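PDB 6QWT: genome polyprotein from Chicken sicinivirus JSY, which probably copies the viral RNA genome as the RNA-dependent RNA polymerase (3Dpol), the C-terminal part of the polyprotein to which this chain corresponds. Local coordinates for residues 88-91 and 92-95; 141-144 and 145-149; 305-308 and 309-313. All coordinates share one frame; numbering follows the deposited sequence.

All three contacts are local, each spanning neighbouring turns of helix or the start of one. Contacts 1 and 2 lie on the same side of the chain's centre and are partly buried: Met91, on helix 91-96, reaches helix 136-147, where its CE packs 3.8 Å from Ile142 CG2. Contact 3 lies on helix 298-316, and all its touching residues are buried; its nearest atoms are about 15 Å from contact 1 and about 17 Å from contact 2. Their chemistry follows their places. Contact 1 starts a helix with a threonine-glutamate capping box, contact 2 finishes one with a histidine turned onto a backbone carbonyl, and contact 3 adds side-chain donors to carbonyls of a continuous, regular helix.

Contact 1 (88-91 and 92-95); sequences TLTM and LEAI
Thr90 and Glu93 cross obliquely at the start of helix 91-96 and form a capping box, each side chain serving the backbone N of the other. Thr90 occupies the N-cap position. With chi1 at 69° its OG1 stands between the backbone N and the carbonyl carbon, on the side of the first helical turn, and there OG1 accepts from Glu93 N at 3.0 Å. Glu93 reaches back with a chain extended beyond CG. Its OE1 takes Thr90 N at 3.2 Å on the anti lone pair, the one directed away from OE2, through a fairly straight bond (161° at the hydrogen). The same oxygen also accepts from Thr90 OG1 at 3.1 Å, this donor standing 40° above the carboxylate plane, while the methyl CG2 of Thr90 rests 3.4 Å from OE1. The Leu89 side chain runs roughly perpendicular to that of Glu93, its CD2 lying 4.1 Å from OE1.

The backbone takes up the helix at once, Ala94 N bonding to Thr90 O at 2.8 Å. On another face Met91 and Ile95 lie side by side and point the same way, CG of Met91 against CD1 of Ile95 at 4.1 Å; strand 132-134 and helix 180-189 cover this pair.

Two donors thus grip OE1 and help fix the rotation of the carboxylate, and a first-turn N-H gains a side-chain acceptor in OG1. A negative charge held at this helix N-terminus would probably be favoured by the helix dipole.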
loop_
_atom_site.group_PDB
_atom_site.type_symbol
_atom_site.label_atom_id
_atom_site.label_comp_id
_atom_site.label_asym_id
_atom_site.label_seq_id
_atom_site.Cartn_x
_atom_site.Cartn_y
_atom_site.Cartn_z
ATOM N N THR A 88 4.212 -16.612 16.582
ATOM C CA THR A 88 3.447 -16.919 15.386
ATOM C C THR A 88 1.975 -17.107 15.741
ATOM O O THR A 88 1.615 -17.433 16.876
ATOM C CB THR A 88 3.994 -18.172 14.693
ATOM O OG1 THR A 88 3.722 -19.333 15.488
ATOM C CG2 THR A 88 5.497 -18.048 14.483
ATOM N N LEU A 89 1.119 -16.874 14.753
ATOM C CA LEU A 89 -0.303 -17.134 14.893
ATOM C C LEU A 89 -0.607 -18.574 14.506
ATOM O O LEU A 89 0.042 -19.151 13.628
ATOM C CB LEU A 89 -1.127 -16.185 14.020
ATOM C CG LEU A 89 -1.093 -14.690 14.336
ATOM C CD1 LEU A 89 -2.152 -13.964 13.522
ATOM C CD2 LEU A 89 -1.290 -14.444 15.825
ATOM N N THR A 90 -1.596 -19.154 15.179
ATOM C CA THR A 90 -2.109 -20.446 14.754
ATOM C C THR A 90 -2.744 -20.319 13.371
ATOM O O THR A 90 -3.093 -19.226 12.916
ATOM C CB THR A 90 -3.138 -20.974 15.757
ATOM O OG1 THR A 90 -4.321 -20.171 15.690
ATOM C CG2 THR A 90 -2.583 -20.932 17.176
ATOM N N MET A 91 -2.889 -21.459 12.695
ATOM C CA MET A 91 -3.488 -21.438 11.365
ATOM C C MET A 91 -4.918 -20.920 11.413
ATOM O O MET A 91 -5.345 -20.169 10.526
ATOM C CB MET A 91 -3.449 -22.828 10.741
ATOM C CG MET A 91 -3.983 -22.846 9.323
ATOM S SD MET A 91 -4.010 -24.481 8.594
ATOM C CE MET A 91 -2.280 -24.932 8.678
ATOM N N LEU A 92 -5.670 -21.301 12.449
ATOM C CA LEU A 92 -7.045 -20.832 12.582
ATOM C C LEU A 92 -7.095 -19.343 12.893
ATOM O O LEU A 92 -7.980 -18.631 12.404
ATOM C CB LEU A 92 -7.767 -21.633 13.663
ATOM C CG LEU A 92 -8.315 -22.988 13.213
ATOM C CD1 LEU A 92 -8.473 -23.926 14.398
ATOM C CD2 LEU A 92 -9.638 -22.806 12.489
ATOM N N GLU A 93 -6.157 -18.853 13.709
ATOM C CA GLU A 93 -6.090 -17.418 13.973
ATOM C C GLU A 93 -5.724 -16.646 12.712
ATOM O O GLU A 93 -6.281 -15.573 12.453
ATOM C CB GLU A 93 -5.084 -17.131 15.086
ATOM C CG GLU A 93 -5.654 -17.272 16.487
ATOM C CD GLU A 93 -4.587 -17.195 17.563
ATOM O OE1 GLU A 93 -3.444 -17.629 17.305
ATOM O OE2 GLU A 93 -4.895 -16.701 18.669
ATOM N N ALA A 94 -4.794 -17.177 11.915
ATOM C CA ALA A 94 -4.412 -16.498 10.682
ATOM C C ALA A 94 -5.576 -16.419 9.704
ATOM O O ALA A 94 -5.657 -15.475 8.911
ATOM C CB ALA A 94 -3.218 -17.203 10.039
ATOM N N ILE A 95 -6.490 -17.388 9.753
ATOM C CA ILE A 95 -7.638 -17.385 8.852
ATOM C C ILE A 95 -8.746 -16.485 9.386
ATOM O O ILE A 95 -9.267 -15.626 8.666
ATOM C CB ILE A 95 -8.143 -18.824 8.631
ATOM C CG1 ILE A 95 -7.121 -19.630 7.826
ATOM C CG2 ILE A 95 -9.500 -18.815 7.937
ATOM C CD1 ILE A 95 -7.391 -21.118 7.814
#

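Contact 2 (141-144 and 145-149); sequences EIEA and CLHNP
His147 turns its ring back along the helix toward Glu143: at chi1 -70° CG lies beside the backbone N, anti to the carbonyl carbon, and a chi2 near perpendicular presents ND1 to the preceding turn. There ND1 donates to Glu143 O at 3.1 Å, with 158° at the hydrogen. The carbonyl oxygen sits at the ring edge, slightly tilted from the ring plane, whereas ND1 approaches from above the carbonyl plane and not on a lone pair. The Glu143 chain, bent at chi2, runs alongside the imidazole and points the same way. Its OE1 comes 4.0 Å from His147 CE1, the carboxylate and ring planes turned 48° apart, but does not bond to ND1, which is 4.6 Å from OE1.

The ring bond supplements backbone bonds that weaken at His147, near the C-terminal end of helix 136-147. Leu146 N still bonds to Ile142 O at 3.1 Å, but His147 N makes just weak bonds, to Glu143 O at 3.4 Å and to Ala144 O at 3.3 Å. Ala144 O still accepts an i to i+4 bond from Asn148 N at 2.9 Å, although Asn148 is the first residue to leave helical angles. On the inner face Leu146 packs against Ala185 and Met188 of helix 180-189, and Cys145 against Tyr151.

The imidazole therefore adds a well-directed N-H to Glu143 O, where the main-chain N-H groups offer only weak bonds. Donation from ND1 places a proton there. The nearby carboxylate, together with the negative end of the helix dipole, would tend to favour a positively charged ring.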
loop_
_atom_site.group_PDB
_atom_site.type_symbol
_atom_site.label_atom_id
_atom_site.label_comp_id
_atom_site.label_asym_id
_atom_site.label_seq_id
_atom_site.Cartn_x
_atom_site.Cartn_y
_atom_site.Cartn_z
ATOM N N GLU A 141 -1.395 -27.491 1.535
ATOM C CA GLU A 141 -0.594 -26.515 0.806
ATOM C C GLU A 141 -0.009 -25.469 1.747
ATOM O O GLU A 141 1.132 -25.031 1.562
ATOM C CB GLU A 141 -1.435 -25.853 -0.286
ATOM C CG GLU A 141 -1.615 -26.711 -1.528
ATOM C CD GLU A 141 -0.295 -27.078 -2.177
ATOM O OE1 GLU A 141 0.213 -28.185 -1.905
ATOM O OE2 GLU A 141 0.237 -26.258 -2.955
ATOM N N ILE A 142 -0.777 -25.053 2.759
ATOM C CA ILE A 142 -0.247 -24.145 3.774
ATOM C C ILE A 142 0.932 -24.789 4.491
ATOM O O ILE A 142 1.970 -24.156 4.716
ATOM C CB ILE A 142 -1.352 -23.743 4.769
ATOM C CG1 ILE A 142 -2.523 -23.082 4.040
ATOM C CG2 ILE A 142 -0.791 -22.823 5.856
ATOM C CD1 ILE A 142 -3.770 -22.969 4.887
ATOM N N GLU A 143 0.786 -26.066 4.854
ATOM C CA GLU A 143 1.862 -26.781 5.533
ATOM C C GLU A 143 3.102 -26.875 4.652
ATOM O O GLU A 143 4.222 -26.613 5.105
ATOM C CB GLU A 143 1.379 -28.174 5.941
ATOM C CG GLU A 143 2.131 -28.782 7.110
ATOM C CD GLU A 143 1.835 -28.079 8.418
ATOM O OE1 GLU A 143 2.785 -27.821 9.187
ATOM O OE2 GLU A 143 0.649 -27.780 8.676
ATOM N N ALA A 144 2.919 -27.251 3.383
ATOM C CA ALA A 144 4.049 -27.344 2.463
ATOM C C ALA A 144 4.708 -25.992 2.245
ATOM O O ALA A 144 5.925 -25.920 2.034
ATOM C CB ALA A 144 3.590 -27.926 1.125
ATOM N N CYS A 145 3.925 -24.912 2.287
ATOM C CA CYS A 145 4.497 -23.580 2.128
ATOM C C CYS A 145 5.359 -23.197 3.323
ATOM O O CYS A 145 6.369 -22.502 3.162
ATOM C CB CYS A 145 3.385 -22.551 1.922
ATOM S SG CYS A 145 3.984 -20.920 1.446
ATOM N N LEU A 146 4.981 -23.644 4.523
ATOM C CA LEU A 146 5.769 -23.331 5.710
ATOM C C LEU A 146 7.134 -24.007 5.675
ATOM O O LEU A 146 8.093 -23.495 6.265
ATOM C CB LEU A 146 5.003 -23.737 6.965
ATOM C CG LEU A 146 3.792 -22.870 7.302
ATOM C CD1 LEU A 146 2.956 -23.526 8.388
ATOM C CD2 LEU A 146 4.239 -21.475 7.725
ATOM N N HIS A 147 7.247 -25.145 4.989
ATOM C CA HIS A 147 8.519 -25.842 4.871
ATOM C C HIS A 147 9.291 -25.468 3.613
ATOM O O HIS A 147 10.514 -25.648 3.575
ATOM C CB HIS A 147 8.292 -27.355 4.902
ATOM C CG HIS A 147 7.859 -27.869 6.240
ATOM N ND1 HIS A 147 6.534 -28.013 6.590
ATOM C CD2 HIS A 147 8.578 -28.260 7.320
ATOM C CE1 HIS A 147 6.454 -28.476 7.825
ATOM N NE2 HIS A 147 7.681 -28.634 8.291
ATOM N N ASN A 148 8.612 -24.949 2.597
ATOM C CA ASN A 148 9.236 -24.569 1.337
ATOM C C ASN A 148 8.351 -23.540 0.643
ATOM O O ASN A 148 7.459 -23.911 -0.131
ATOM C CB ASN A 148 9.448 -25.799 0.451
ATOM C CG ASN A 148 9.959 -25.444 -0.932
ATOM O OD1 ASN A 148 10.779 -24.539 -1.090
ATOM N ND2 ASN A 148 9.475 -26.160 -1.942
ATOM N N PRO A 149 8.550 -22.244 0.908
ATOM C CA PRO A 149 7.656 -21.230 0.331
ATOM C C PRO A 149 7.863 -21.049 -1.167
ATOM O O PRO A 149 8.496 -20.084 -1.605
ATOM C CB PRO A 149 8.018 -19.960 1.114
ATOM C CG PRO A 149 9.437 -20.177 1.542
ATOM C CD PRO A 149 9.582 -21.655 1.779
#

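Contact 3 (305-308 and 309-313); sequences SMVN and NISLL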
loop_
_atom_site.group_PDB
_atom_site.type_symbol
_atom_site.label_atom_id
_atom_site.label_comp_id
_atom_site.label_asym_id
_atom_site.label_seq_id
_atom_site.Cartn_x
_atom_site.Cartn_y
_atom_site.Cartn_z
ATOM N N SER A 305 6.956 -0.733 4.609
ATOM C CA SER A 305 7.161 0.358 5.561
ATOM C C SER A 305 8.524 0.249 6.222
ATOM O O SER A 305 9.269 1.232 6.308
ATOM C CB SER A 305 6.065 0.350 6.627
ATOM O OG SER A 305 4.816 0.730 6.089
ATOM N N MET A 306 8.861 -0.946 6.709
ATOM C CA MET A 306 10.165 -1.147 7.323
ATOM C C MET A 306 11.284 -0.882 6.326
ATOM O O MET A 306 12.256 -0.195 6.651
ATOM C CB MET A 306 10.252 -2.558 7.906
ATOM C CG MET A 306 9.129 -2.847 8.892
ATOM S SD MET A 306 9.157 -4.495 9.627
ATOM C CE MET A 306 10.784 -4.534 10.312
ATOM N N VAL A 307 11.143 -1.382 5.093
ATOM C CA VAL A 307 12.129 -1.104 4.048
ATOM C C VAL A 307 12.290 0.399 3.856
ATOM O O VAL A 307 13.408 0.922 3.781
ATOM C CB VAL A 307 11.725 -1.791 2.731
ATOM C CG1 VAL A 307 12.531 -1.222 1.563
ATOM C CG2 VAL A 307 11.906 -3.292 2.831
ATOM N N ASN A 308 11.170 1.112 3.766
ATOM C CA ASN A 308 11.225 2.555 3.567
ATOM C C ASN A 308 11.912 3.251 4.737
ATOM O O ASN A 308 12.751 4.137 4.534
ATOM C CB ASN A 308 9.809 3.087 3.369
ATOM C CG ASN A 308 9.766 4.318 2.506
ATOM O OD1 ASN A 308 10.766 5.020 2.357
ATOM N ND2 ASN A 308 8.616 4.567 1.891
ATOM N N ASN A 309 11.568 2.866 5.970
ATOM C CA ASN A 309 12.213 3.455 7.141
ATOM C C ASN A 309 13.720 3.231 7.100
ATOM O O ASN A 309 14.504 4.167 7.299
ATOM C CB ASN A 309 11.621 2.867 8.423
ATOM C CG ASN A 309 10.424 3.655 8.940
ATOM O OD1 ASN A 309 10.518 4.372 9.941
ATOM N ND2 ASN A 309 9.288 3.513 8.265
ATOM N N ILE A 310 14.140 1.988 6.830
ATOM C CA ILE A 310 15.564 1.658 6.799
ATOM C C ILE A 310 16.279 2.471 5.726
ATOM O O ILE A 310 17.360 3.029 5.957
ATOM C CB ILE A 310 15.759 0.146 6.570
ATOM C CG1 ILE A 310 15.006 -0.669 7.625
ATOM C CG2 ILE A 310 17.236 -0.208 6.543
ATOM C CD1 ILE A 310 15.783 -0.972 8.846
ATOM N N SER A 311 15.689 2.540 4.532
ATOM C CA SER A 311 16.333 3.236 3.422
ATOM C C SER A 311 16.504 4.719 3.727
ATOM O O SER A 311 17.584 5.285 3.524
ATOM C CB SER A 311 15.522 3.026 2.144
ATOM O OG SER A 311 15.351 1.644 1.890
ATOM N N LEU A 312 15.444 5.367 4.225
ATOM C CA LEU A 312 15.534 6.782 4.581
ATOM C C LEU A 312 16.591 7.021 5.650
ATOM O O LEU A 312 17.396 7.954 5.540
ATOM C CB LEU A 312 14.175 7.291 5.059
ATOM C CG LEU A 312 13.066 7.399 4.015
ATOM C CD1 LEU A 312 11.700 7.413 4.693
ATOM C CD2 LEU A 312 13.258 8.636 3.146
ATOM N N LEU A 313 16.600 6.189 6.694
ATOM C CA LEU A 313 17.594 6.336 7.751
ATOM C C LEU A 313 19.011 6.169 7.207
ATOM O O LEU A 313 19.932 6.869 7.639
ATOM C CB LEU A 313 17.318 5.329 8.869
ATOM C CG LEU A 313 16.090 5.616 9.742
ATOM C CD1 LEU A 313 15.627 4.368 10.478
ATOM C CD2 LEU A 313 16.369 6.731 10.732
#
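Ser311 and Asn309 each fold a polar side chain back onto the carbonyl one turn earlier, so two oxygens of helix 298-316 are gripped twice. Val307 O accepts from Ser311 N at 2.9 Å and from Ser311 OG at 2.8 Å, the hydroxyl reaching it from above the carbonyl plane because chi1 of -56° sets OG beside its own backbone N. Ser305 O likewise accepts from Asn309 N at 2.8 Å and from ND2 at 3.0 Å. The oxygen lies close to the plane of the Asn309 amide, although ND2 stands 48° above that of the carbonyl. ND2 also bonds to Gly205 O, and Ser311 OG to Tyr359 OH.

No touching residue here is solvent-exposed; the looser part is at Val307, whose CG1 only approaches Ser311 OG, at 4.0 Å, and which turns its bulk to helix 243-256. Closer, though not bonded, is Asn308 OD1 against Leu312 CD1 at 3.5 Å. OD1 also has a weak hydrogen bond with Tyr234 OH, and ND2 goes to Gly333 O.

Sequence and fold identify this as the helix following the motif B glycines of the polymerase palm, and Gly333 as part of the YGDD turn of motif C. In this buried setting Asn309 and Ser311 find partners both within the helix and beyond it, whereas the Asn308 amide bonds outward and ties the motif B helix to the motif C turn.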